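Local coordinates for protein glutathione synthetase-like effector 30 (Gpa-GSS30-apo) (Globodera pallida, PDB 5OET) that belongs to the glutathione synthetase family, whose enzymes complete glutathione synthesis with ATP, and probably acts as an effector of this plant-parasitic nematode, at residues Ser94-Lys99 against Arg450-Lys455; Asp168-Gln173 against Thr472-Ile477; Tyr179-Val184 against Arg378-Lys383; His498-Lys503 against Asp520-Val525. All blocks are in the same frame, centred on the assembly; numbering follows the deposited sequence.

All four contacts reach the same large mixed sheet of the glutathione synthetase-like fold. Contact 2 pairs strands 160-173 and 469-484. Its centre is about 8 Å from the centres of contacts 1 and 4 and about 10 Å from that of contact 3. Contact 4 joins strands 490-504 and 517-524. Contact 1 brings in strands 94-96 and 454-459. Contact 3 is where strand 179-188 meets helix 373-380. Contacts 3 and 4 lie farthest apart, about 17 Å between centres. Along the chain, segments of contacts 1 and 2 alternate, contact 3 lies between the two segments of contact 2, and contact 4 comes last. N-terminal strands 94-96 and 160-173 pair with C-terminal strands 517-524 and 469-484, so both parts build the sheet.

Contact 1. Residues Ser94-Lys99 against Arg450-Lys455; sequences SPFPRK and RPMVIK
Met452, in the loop before strand 454-459, and Ile454, on that strand, reach across to strand 94-96 and the turn after it, beside the large mixed sheet of the glutathione synthetase-like fold. No hydrogen bond joins the two segments. Side chains make the contact. Ile454 CG2 and the Pro95 ring reach toward each other, with CG2 4.0 Å from Pro95 CG. Ile454 CG1 sits between the backbone N and the carbonyl carbon (chi1 62°). This turns CD1 toward Ser94, while CG2 is left to meet the proline. The hydroxyl of Ser94 has a polar partner elsewhere, Asn456.

Met452 leaves its backbone with CG opposite the backbone N (chi1 -177°). Its chain then bends only at the thioether (chi3 69°), which turns the methyl aside. SD and CE therefore have different neighbours. SD passes Pro97 CD at 4.0 Å, the two side chains running in opposite directions. CE meets the Phe96 ring at a slant, 4.0 Å from CD1. The same ring has Pro97 CD 3.8 Å above one face, offset toward the rim. Strand 469-484 adds Pro473 against Met452 and Leu475 against Phe96, so both residues are buried. The carbonyl oxygen Pro95 O also borders the methionine methyl, 3.6 Å from Met452 CE.

Contact 2. Residues Asp168-Gln173 against Thr472-Ile477; sequences DYMASQ and TPELGI
Tyr169 and Leu475 form the antiparallel hydrogen-bonded pair that joins strand 160-173 to strand 469-484 in the middle of the large mixed sheet of the glutathione synthetase-like fold. Tyr169 N donates to Leu475 O at 2.7 Å, and Leu475 N returns a bond to Tyr169 O at 2.9 Å. The short strand segments make an angle of 142°, so they splay from strict antiparallel. Toward Thr472 they separate, and a water enters. It donates to Pro473 O at 2.7 Å and accepts a weak bond from Ala171 N. The methyl CE of Met170 reaches across here to within 3.6 Å of Pro473 O.

Glu474 can be followed outward. Its CB is 4.1 Å from Tyr169 O. CG lies opposite the backbone N (chi1 -171°) and passes closer to that oxygen, at 3.6 Å. CD then comes beside CB of Asp168, and OE1 ends 3.5 Å from Asp168 OD2. The two carboxylates are stacked, their planes 25° apart. Next to Asp168, the Tyr169 and Ile477 side chains cross at about a right angle, with CE1 against CG1. Leu475 O lies at the edge of the tyrosine ring, near its plane. The tyrosine hydroxyl bonds to Gln183 on the next strand.

Asp168 OD1 also forms a salt bridge with Arg166. Two carboxylates this close should repel each other, and the positive charge of Arg166 probably offsets part of that cost.

Contact 3. Residues Tyr179-Val184 against Arg378-Lys383; sequences YVLKQV and RKVQTK
Gln183 N donates to Val380 O at 2.8 Å, an almost straight backbone bond (174° at the hydrogen). It ties strand 179-188 of the large mixed sheet to the chain leaving helix 373-380. The other side of this strand pairs with strand 160-173, where Lys182 bonds to Met170 through the backbone.

Lys182 adds the second bond. Its chain bends at chi2 and again at chi4 (-58°), and this brings NZ back to Gln381 O at 2.9 Å. The donor is tilted 24° from that carbonyl plane. On the way CD crosses Thr382 obliquely, 3.5 Å from OG1. The lysine thus follows the backbone of the turn after the helix.

Val380 packs with both branches. CG1 lies alongside Leu181 CD2 at 3.9 Å, the side chains pointing the same way. CG2 faces Gln183 CB. Tyr169 and Gln103 also touch Val380 and help bury it.

Gln381 turns its own side chain away from the strand. Its NE2 bonds to Phe355 O, and its OE1 accepts from Arg378 NH1 on a lone pair at 2.8 Å.

Contact 4. Residues His498-Lys503 against Asp520-Val525; sequences HMMKSK and DSPYLV
A beta-hairpin within the large mixed sheet brings Met500 and Ser502 of strand 490-504 against Asp520 of the final strand, 517-524. The backbone link is bent: Asp520 N donates to Met500 O at 3.0 Å, but it lies 50° above the carbonyl plane.

The carboxylate of Asp520 is gripped at both oxygens. Ser502 OG donates to OD2 at 2.6 Å, on the lone pair away from OD1. Ser94 of the neighbouring strand also bonds to OD2. OD1 accepts from Ser521 N at 2.6 Å. These bonds fix the rotation of the buried acid.

Met500 runs beside Asp520, with CG 4.0 Å from Asp520 CB. Its CG stands opposite the backbone N (chi1 -171°), which carries the chain on to Pro522. SD lies 3.8 Å from Pro522 CA, and CE is 3.6 Å from Pro522 CB. The His498 ring comes aslant to the next ring carbon, CD2 4.1 Å from Pro522 CG, and meets Phe101 edge to face.

Most of the loop between the two strands is not modelled. It probably corresponds to the alanine-rich loop that helps close the active site in eukaryotic glutathione synthetases, so the two strands would be the arms of the hairpin carrying that loop.

Contact 1. Residues Ser94-Lys99 against Arg450-Lys455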
# COMPACT_ATOMS: atom_id res chain seq x y z
N SER A 94 -16.43 -13.98 3.47
CA SER A 94 -17.14 -15.21 3.83
C SER A 94 -18.44 -14.82 4.53
O SER A 94 -18.45 -13.83 5.27
CB SER A 94 -16.29 -16.09 4.75
OG SER A 94 -15.19 -16.65 4.05
N PRO A 95 -19.53 -15.57 4.29
CA PRO A 95 -20.78 -15.24 4.97
C PRO A 95 -20.74 -15.54 6.47
O PRO A 95 -20.06 -16.47 6.91
CB PRO A 95 -21.82 -16.12 4.27
CG PRO A 95 -21.03 -17.24 3.69
CD PRO A 95 -19.69 -16.69 3.35
N PHE A 96 -21.44 -14.73 7.24
CA PHE A 96 -21.44 -14.82 8.70
C PHE A 96 -22.80 -14.28 9.20
O PHE A 96 -23.29 -13.26 8.70
CB PHE A 96 -20.24 -14.02 9.29
CG PHE A 96 -19.88 -14.44 10.71
CD1 PHE A 96 -19.03 -15.51 10.94
CD2 PHE A 96 -20.41 -13.76 11.81
CE1 PHE A 96 -18.72 -15.91 12.23
CE2 PHE A 96 -20.10 -14.16 13.11
CZ PHE A 96 -19.25 -15.23 13.32
N PRO A 97 -23.42 -14.98 10.17
CA PRO A 97 -24.71 -14.52 10.70
C PRO A 97 -24.69 -13.11 11.29
O PRO A 97 -23.84 -12.83 12.10
CB PRO A 97 -25.02 -15.55 11.78
CG PRO A 97 -24.42 -16.80 11.26
CD PRO A 97 -23.14 -16.36 10.59
N ARG A 98 -25.61 -12.25 10.88
CA ARG A 98 -25.71 -10.90 11.44
C ARG A 98 -25.86 -10.85 12.96
O ARG A 98 -25.27 -9.99 13.61
CB ARG A 98 -26.90 -10.16 10.82
CG ARG A 98 -27.09 -8.72 11.28
CD ARG A 98 -28.11 -7.97 10.44
NE ARG A 98 -27.57 -7.62 9.12
CZ ARG A 98 -27.86 -8.21 7.95
NH1 ARG A 98 -28.71 -9.24 7.87
NH2 ARG A 98 -27.27 -7.77 6.85
N LYS A 99 -26.65 -11.75 13.53
CA LYS A 99 -26.97 -11.64 14.96
C LYS A 99 -25.74 -11.90 15.80
O LYS A 99 -25.49 -11.17 16.76
CB LYS A 99 -28.15 -12.53 15.37
CG LYS A 99 -29.48 -11.80 15.16
CD LYS A 99 -30.72 -12.68 15.22
CE LYS A 99 -31.91 -11.90 14.68
NZ LYS A 99 -33.18 -12.26 15.37
N ARG A 450 -18.53 -27.50 17.18
CA ARG A 450 -18.83 -27.96 15.83
C ARG A 450 -18.88 -26.72 14.94
O ARG A 450 -19.86 -25.99 14.95
CB ARG A 450 -20.15 -28.76 15.80
CG ARG A 450 -20.31 -29.76 16.97
CD ARG A 450 -20.94 -31.12 16.64
NE ARG A 450 -22.14 -31.08 15.79
CZ ARG A 450 -22.18 -31.24 14.46
NH1 ARG A 450 -21.07 -31.43 13.74
NH2 ARG A 450 -23.35 -31.18 13.81
N PRO A 451 -17.80 -26.45 14.18
CA PRO A 451 -17.68 -25.12 13.59
C PRO A 451 -18.37 -24.97 12.22
O PRO A 451 -18.43 -25.92 11.45
CB PRO A 451 -16.16 -24.95 13.46
CG PRO A 451 -15.65 -26.35 13.25
CD PRO A 451 -16.70 -27.32 13.72
N MET A 452 -18.86 -23.76 11.95
CA MET A 452 -19.54 -23.40 10.70
C MET A 452 -18.56 -23.49 9.54
O MET A 452 -17.49 -22.90 9.57
CB MET A 452 -20.11 -21.98 10.80
CG MET A 452 -20.91 -21.50 9.60
SD MET A 452 -21.19 -19.73 9.57
CE MET A 452 -19.53 -19.16 9.27
N VAL A 453 -18.94 -24.23 8.50
CA VAL A 453 -18.13 -24.44 7.33
C VAL A 453 -18.78 -23.68 6.19
O VAL A 453 -19.97 -23.81 5.93
CB VAL A 453 -18.01 -25.94 7.00
CG1 VAL A 453 -17.36 -26.17 5.65
CG2 VAL A 453 -17.23 -26.66 8.09
N ILE A 454 -18.00 -22.85 5.52
CA ILE A 454 -18.46 -22.10 4.36
C ILE A 454 -17.48 -22.34 3.21
O ILE A 454 -16.42 -22.93 3.40
CB ILE A 454 -18.67 -20.59 4.68
CG1 ILE A 454 -17.37 -19.90 5.09
CG2 ILE A 454 -19.73 -20.42 5.76
CD1 ILE A 454 -16.55 -19.34 3.95
N LYS A 455 -17.87 -21.90 2.01
CA LYS A 455 -17.08 -22.03 0.79
C LYS A 455 -16.51 -20.66 0.41
O LYS A 455 -17.20 -19.64 0.49
CB LYS A 455 -17.95 -22.57 -0.35
CG LYS A 455 -18.46 -24.01 -0.19
CD LYS A 455 -17.60 -25.02 -0.97
CE LYS A 455 -18.42 -26.22 -1.48
NZ LYS A 455 -18.42 -27.41 -0.57

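Contact 2. Residues Asp168-Gln173 against Thr472-Ile477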
# COMPACT_ATOMS: atom_id res chain seq x y z
N ASP A 168 -11.46 -13.55 20.09
CA ASP A 168 -11.78 -14.36 18.93
C ASP A 168 -13.02 -15.26 19.14
O ASP A 168 -13.23 -15.81 20.21
CB ASP A 168 -10.56 -15.18 18.52
CG ASP A 168 -9.39 -14.30 18.03
OD1 ASP A 168 -9.60 -13.11 17.73
OD2 ASP A 168 -8.24 -14.79 17.97
N TYR A 169 -13.85 -15.39 18.11
CA TYR A 169 -15.08 -16.15 18.15
C TYR A 169 -15.25 -17.10 16.96
O TYR A 169 -14.71 -16.87 15.89
CB TYR A 169 -16.26 -15.19 18.20
CG TYR A 169 -16.24 -14.27 19.42
CD1 TYR A 169 -15.58 -13.06 19.38
CD2 TYR A 169 -16.93 -14.61 20.61
CE1 TYR A 169 -15.58 -12.22 20.47
CE2 TYR A 169 -16.94 -13.77 21.71
CZ TYR A 169 -16.26 -12.57 21.64
OH TYR A 169 -16.22 -11.69 22.71
N MET A 170 -15.98 -18.18 17.20
CA MET A 170 -16.41 -19.15 16.20
C MET A 170 -17.93 -19.16 16.26
O MET A 170 -18.49 -19.16 17.36
CB MET A 170 -15.88 -20.55 16.55
CG MET A 170 -15.19 -21.31 15.42
SD MET A 170 -13.37 -21.33 15.47
CE MET A 170 -12.97 -21.60 13.74
N ALA A 171 -18.60 -19.13 15.12
CA ALA A 171 -20.02 -19.51 15.05
C ALA A 171 -20.05 -21.03 15.17
O ALA A 171 -19.38 -21.71 14.41
CB ALA A 171 -20.68 -19.04 13.76
N SER A 172 -20.78 -21.57 16.15
CA SER A 172 -20.77 -23.01 16.42
C SER A 172 -22.14 -23.61 16.23
O SER A 172 -23.13 -23.04 16.67
CB SER A 172 -20.31 -23.24 17.85
OG SER A 172 -20.19 -24.63 18.12
N GLN A 173 -22.19 -24.78 15.60
CA GLN A 173 -23.43 -25.46 15.26
C GLN A 173 -23.94 -26.28 16.45
O GLN A 173 -23.41 -27.36 16.73
CB GLN A 173 -23.22 -26.38 14.03
CG GLN A 173 -24.49 -26.72 13.25
CD GLN A 173 -24.17 -27.39 11.90
OE1 GLN A 173 -23.82 -28.56 11.85
NE2 GLN A 173 -24.29 -26.63 10.80
N THR A 472 -13.53 -22.58 7.59
CA THR A 472 -14.19 -22.16 8.82
C THR A 472 -13.65 -20.78 9.17
O THR A 472 -12.45 -20.65 9.42
CB THR A 472 -13.92 -23.13 10.01
OG1 THR A 472 -12.53 -23.44 10.09
CG2 THR A 472 -14.69 -24.41 9.86
N PRO A 473 -14.51 -19.74 9.17
CA PRO A 473 -14.08 -18.42 9.59
C PRO A 473 -13.99 -18.27 11.12
O PRO A 473 -14.61 -19.03 11.87
CB PRO A 473 -15.15 -17.50 9.01
CG PRO A 473 -16.37 -18.32 8.94
CD PRO A 473 -15.95 -19.76 8.82
N GLU A 474 -13.21 -17.29 11.55
CA GLU A 474 -12.96 -16.99 12.95
C GLU A 474 -13.01 -15.47 13.06
O GLU A 474 -12.23 -14.78 12.43
CB GLU A 474 -11.59 -17.52 13.39
CG GLU A 474 -11.32 -17.46 14.89
CD GLU A 474 -9.82 -17.43 15.25
OE1 GLU A 474 -9.12 -16.41 14.94
OE2 GLU A 474 -9.33 -18.41 15.87
N LEU A 475 -13.94 -14.96 13.86
CA LEU A 475 -14.20 -13.52 14.03
C LEU A 475 -13.40 -12.95 15.19
O LEU A 475 -13.53 -13.42 16.30
CB LEU A 475 -15.68 -13.33 14.33
CG LEU A 475 -16.23 -11.93 14.55
CD1 LEU A 475 -16.19 -11.11 13.26
CD2 LEU A 475 -17.64 -12.06 15.09
N GLY A 476 -12.60 -11.93 14.94
CA GLY A 476 -11.84 -11.23 15.99
C GLY A 476 -12.41 -9.85 16.22
O GLY A 476 -12.50 -9.06 15.29
N ILE A 477 -12.82 -9.54 17.45
CA ILE A 477 -13.30 -8.21 17.77
C ILE A 477 -12.24 -7.44 18.55
O ILE A 477 -11.83 -7.87 19.63
CB ILE A 477 -14.57 -8.28 18.62
CG1 ILE A 477 -15.68 -9.05 17.89
CG2 ILE A 477 -15.04 -6.88 18.99
CD1 ILE A 477 -16.12 -8.46 16.57
O HOH W 1 -16.96 -20.20 12.51

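Contact 3. Residues Tyr179-Val184 against Arg378-Lys383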
# COMPACT_ATOMS: atom_id res chain seq x y z
N TYR A 179 -26.68 -21.78 14.48
CA TYR A 179 -25.35 -21.37 14.96
C TYR A 179 -25.42 -20.45 16.19
O TYR A 179 -26.26 -19.56 16.23
CB TYR A 179 -24.56 -20.70 13.83
CG TYR A 179 -24.34 -21.64 12.67
CD1 TYR A 179 -23.49 -22.73 12.79
CD2 TYR A 179 -25.01 -21.45 11.44
CE1 TYR A 179 -23.29 -23.61 11.73
CE2 TYR A 179 -24.81 -22.32 10.38
CZ TYR A 179 -23.95 -23.40 10.53
OH TYR A 179 -23.73 -24.30 9.51
N VAL A 180 -24.54 -20.69 17.17
CA VAL A 180 -24.37 -19.78 18.32
C VAL A 180 -22.92 -19.27 18.46
O VAL A 180 -21.96 -19.98 18.13
CB VAL A 180 -24.80 -20.38 19.67
CG1 VAL A 180 -26.29 -20.66 19.66
CG2 VAL A 180 -23.98 -21.61 20.03
N LEU A 181 -22.79 -18.05 18.97
CA LEU A 181 -21.49 -17.41 19.14
C LEU A 181 -20.78 -18.04 20.33
O LEU A 181 -21.36 -18.13 21.42
CB LEU A 181 -21.68 -15.91 19.37
CG LEU A 181 -20.40 -15.04 19.34
CD1 LEU A 181 -19.79 -14.97 17.95
CD2 LEU A 181 -20.70 -13.63 19.85
N LYS A 182 -19.53 -18.49 20.11
CA LYS A 182 -18.69 -19.02 21.19
C LYS A 182 -17.24 -18.53 21.10
O LYS A 182 -16.61 -18.60 20.06
CB LYS A 182 -18.78 -20.55 21.25
CG LYS A 182 -20.11 -21.03 21.83
CD LYS A 182 -19.97 -22.14 22.88
CE LYS A 182 -21.23 -22.31 23.73
NZ LYS A 182 -21.60 -21.05 24.45
N GLN A 183 -16.71 -18.05 22.22
CA GLN A 183 -15.40 -17.39 22.25
C GLN A 183 -14.24 -18.40 22.25
O GLN A 183 -14.17 -19.28 23.08
CB GLN A 183 -15.32 -16.49 23.48
CG GLN A 183 -14.15 -15.54 23.46
CD GLN A 183 -14.12 -14.71 24.71
OE1 GLN A 183 -13.74 -15.20 25.77
NE2 GLN A 183 -14.56 -13.46 24.60
N VAL A 184 -13.33 -18.25 21.32
CA VAL A 184 -12.22 -19.19 21.17
C VAL A 184 -11.05 -18.80 22.06
O VAL A 184 -10.40 -19.66 22.62
CB VAL A 184 -11.77 -19.26 19.68
CG1 VAL A 184 -10.62 -20.24 19.50
CG2 VAL A 184 -12.95 -19.63 18.80
N ARG A 378 -21.42 -14.73 29.88
CA ARG A 378 -21.70 -16.14 30.08
C ARG A 378 -22.21 -16.81 28.82
O ARG A 378 -21.85 -17.94 28.57
CB ARG A 378 -22.68 -16.38 31.24
CG ARG A 378 -22.14 -16.02 32.62
CD ARG A 378 -20.98 -16.89 33.03
NE ARG A 378 -20.60 -16.75 34.43
CZ ARG A 378 -19.56 -17.37 34.99
NH1 ARG A 378 -18.78 -18.18 34.27
NH2 ARG A 378 -19.29 -17.20 36.28
N LYS A 379 -23.04 -16.11 28.03
CA LYS A 379 -23.58 -16.65 26.75
C LYS A 379 -22.50 -17.17 25.77
O LYS A 379 -22.72 -18.18 25.09
CB LYS A 379 -24.43 -15.61 26.02
CG LYS A 379 -25.94 -15.75 26.15
CD LYS A 379 -26.64 -14.43 25.81
CE LYS A 379 -28.05 -14.58 25.21
NZ LYS A 379 -29.06 -15.13 26.17
N VAL A 380 -21.36 -16.48 25.70
CA VAL A 380 -20.27 -16.84 24.75
C VAL A 380 -19.18 -17.78 25.31
O VAL A 380 -18.31 -18.22 24.55
CB VAL A 380 -19.58 -15.58 24.14
CG1 VAL A 380 -20.62 -14.59 23.64
CG2 VAL A 380 -18.66 -14.90 25.15
N GLN A 381 -19.21 -18.07 26.61
CA GLN A 381 -18.21 -18.94 27.25
C GLN A 381 -18.41 -20.40 26.86
O GLN A 381 -19.49 -20.77 26.44
CB GLN A 381 -18.26 -18.83 28.78
CG GLN A 381 -17.54 -17.62 29.34
CD GLN A 381 -17.52 -17.61 30.86
OE1 GLN A 381 -18.43 -18.11 31.50
NE2 GLN A 381 -16.46 -17.06 31.45
N THR A 382 -17.36 -21.21 27.00
CA THR A 382 -17.46 -22.65 26.81
C THR A 382 -16.96 -23.31 28.07
O THR A 382 -15.78 -23.21 28.38
CB THR A 382 -16.61 -23.14 25.61
OG1 THR A 382 -16.81 -22.28 24.49
CG2 THR A 382 -16.98 -24.57 25.23
N LYS A 383 -17.85 -23.99 28.79
CA LYS A 383 -17.49 -24.58 30.08
C LYS A 383 -16.20 -25.39 29.88
O LYS A 383 -16.12 -26.21 28.97
CB LYS A 383 -18.60 -25.49 30.66
CG LYS A 383 -19.99 -24.87 30.87
CD LYS A 383 -19.99 -23.69 31.84
CE LYS A 383 -20.87 -22.52 31.36
NZ LYS A 383 -20.55 -21.27 32.10

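Contact 4. Residues His498-Lys503 against Asp520-Val525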
# COMPACT_ATOMS: atom_id res chain seq x y z
N HIS A 498 -13.06 -5.03 14.00
CA HIS A 498 -13.32 -6.45 13.72
C HIS A 498 -12.60 -6.95 12.49
O HIS A 498 -12.47 -6.23 11.50
CB HIS A 498 -14.83 -6.69 13.57
CG HIS A 498 -15.42 -5.96 12.41
ND1 HIS A 498 -15.88 -4.66 12.48
CD2 HIS A 498 -15.58 -6.35 11.12
CE1 HIS A 498 -16.32 -4.29 11.29
NE2 HIS A 498 -16.16 -5.29 10.45
N MET A 499 -12.17 -8.20 12.56
CA MET A 499 -11.45 -8.86 11.48
C MET A 499 -11.92 -10.30 11.41
O MET A 499 -12.69 -10.75 12.27
CB MET A 499 -9.96 -8.84 11.79
CG MET A 499 -9.63 -9.63 13.05
SD MET A 499 -7.91 -10.11 13.08
CE MET A 499 -7.92 -11.34 11.80
N MET A 500 -11.40 -11.04 10.45
CA MET A 500 -11.77 -12.45 10.30
C MET A 500 -10.61 -13.22 9.73
O MET A 500 -9.79 -12.67 9.01
CB MET A 500 -13.01 -12.56 9.43
CG MET A 500 -13.64 -13.92 9.34
SD MET A 500 -15.35 -13.81 8.73
CE MET A 500 -16.15 -13.40 10.27
N LYS A 501 -10.52 -14.48 10.09
CA LYS A 501 -9.50 -15.37 9.55
C LYS A 501 -10.17 -16.69 9.24
O LYS A 501 -10.90 -17.19 10.07
CB LYS A 501 -8.35 -15.56 10.55
CG LYS A 501 -7.38 -14.40 10.65
CD LYS A 501 -6.09 -14.58 9.85
CE LYS A 501 -4.99 -15.27 10.66
NZ LYS A 501 -3.72 -15.39 9.88
N SER A 502 -9.95 -17.21 8.04
CA SER A 502 -10.48 -18.50 7.63
C SER A 502 -9.35 -19.49 7.49
O SER A 502 -8.28 -19.14 7.00
CB SER A 502 -11.18 -18.38 6.29
OG SER A 502 -12.33 -17.59 6.43
N LYS A 503 -9.59 -20.73 7.94
CA LYS A 503 -8.67 -21.84 7.75
C LYS A 503 -9.39 -22.91 6.98
O LYS A 503 -10.61 -22.88 6.94
CB LYS A 503 -8.15 -22.38 9.09
CG LYS A 503 -9.20 -22.93 10.04
CD LYS A 503 -8.58 -23.95 10.99
CE LYS A 503 -9.52 -24.36 12.12
NZ LYS A 503 -10.05 -23.17 12.85
N ASP A 520 -9.61 -12.59 6.02
CA ASP A 520 -10.94 -12.63 5.47
C ASP A 520 -11.69 -11.43 6.03
O ASP A 520 -11.14 -10.68 6.82
CB ASP A 520 -11.59 -13.95 5.88
CG ASP A 520 -12.72 -14.37 4.97
OD1 ASP A 520 -13.35 -13.48 4.34
OD2 ASP A 520 -12.99 -15.60 4.87
N SER A 521 -12.92 -11.22 5.61
CA SER A 521 -13.79 -10.25 6.27
C SER A 521 -15.26 -10.72 6.16
O SER A 521 -15.62 -11.42 5.22
CB SER A 521 -13.58 -8.85 5.69
OG SER A 521 -14.20 -8.72 4.43
N PRO A 522 -16.09 -10.36 7.15
CA PRO A 522 -17.41 -10.95 7.19
C PRO A 522 -18.36 -10.30 6.20
O PRO A 522 -18.25 -9.09 5.97
CB PRO A 522 -17.86 -10.67 8.62
CG PRO A 522 -17.23 -9.37 8.92
CD PRO A 522 -15.92 -9.35 8.20
N TYR A 523 -19.23 -11.11 5.60
CA TYR A 523 -20.40 -10.62 4.89
C TYR A 523 -21.62 -11.05 5.71
O TYR A 523 -21.90 -12.23 5.85
CB TYR A 523 -20.47 -11.18 3.46
CG TYR A 523 -21.48 -10.48 2.58
CD1 TYR A 523 -22.82 -10.88 2.57
CD2 TYR A 523 -21.09 -9.43 1.75
CE1 TYR A 523 -23.75 -10.25 1.75
CE2 TYR A 523 -22.02 -8.78 0.94
CZ TYR A 523 -23.34 -9.19 0.94
OH TYR A 523 -24.25 -8.55 0.12
N LEU A 524 -22.34 -10.07 6.26
CA LEU A 524 -23.40 -10.34 7.21
C LEU A 524 -24.68 -10.78 6.55
O LEU A 524 -25.54 -9.99 6.19
CB LEU A 524 -23.64 -9.17 8.15
CG LEU A 524 -22.40 -8.83 8.98
CD1 LEU A 524 -22.77 -7.64 9.86
CD2 LEU A 524 -21.86 -10.00 9.80
N VAL A 525 -24.74 -12.08 6.38
CA VAL A 525 -25.93 -12.84 6.04
C VAL A 525 -27.07 -12.60 7.07
O VAL A 525 -27.02 -13.01 8.25
CB VAL A 525 -25.51 -14.33 5.93
CG1 VAL A 525 -26.64 -15.28 6.23
CG2 VAL A 525 -24.88 -14.58 4.57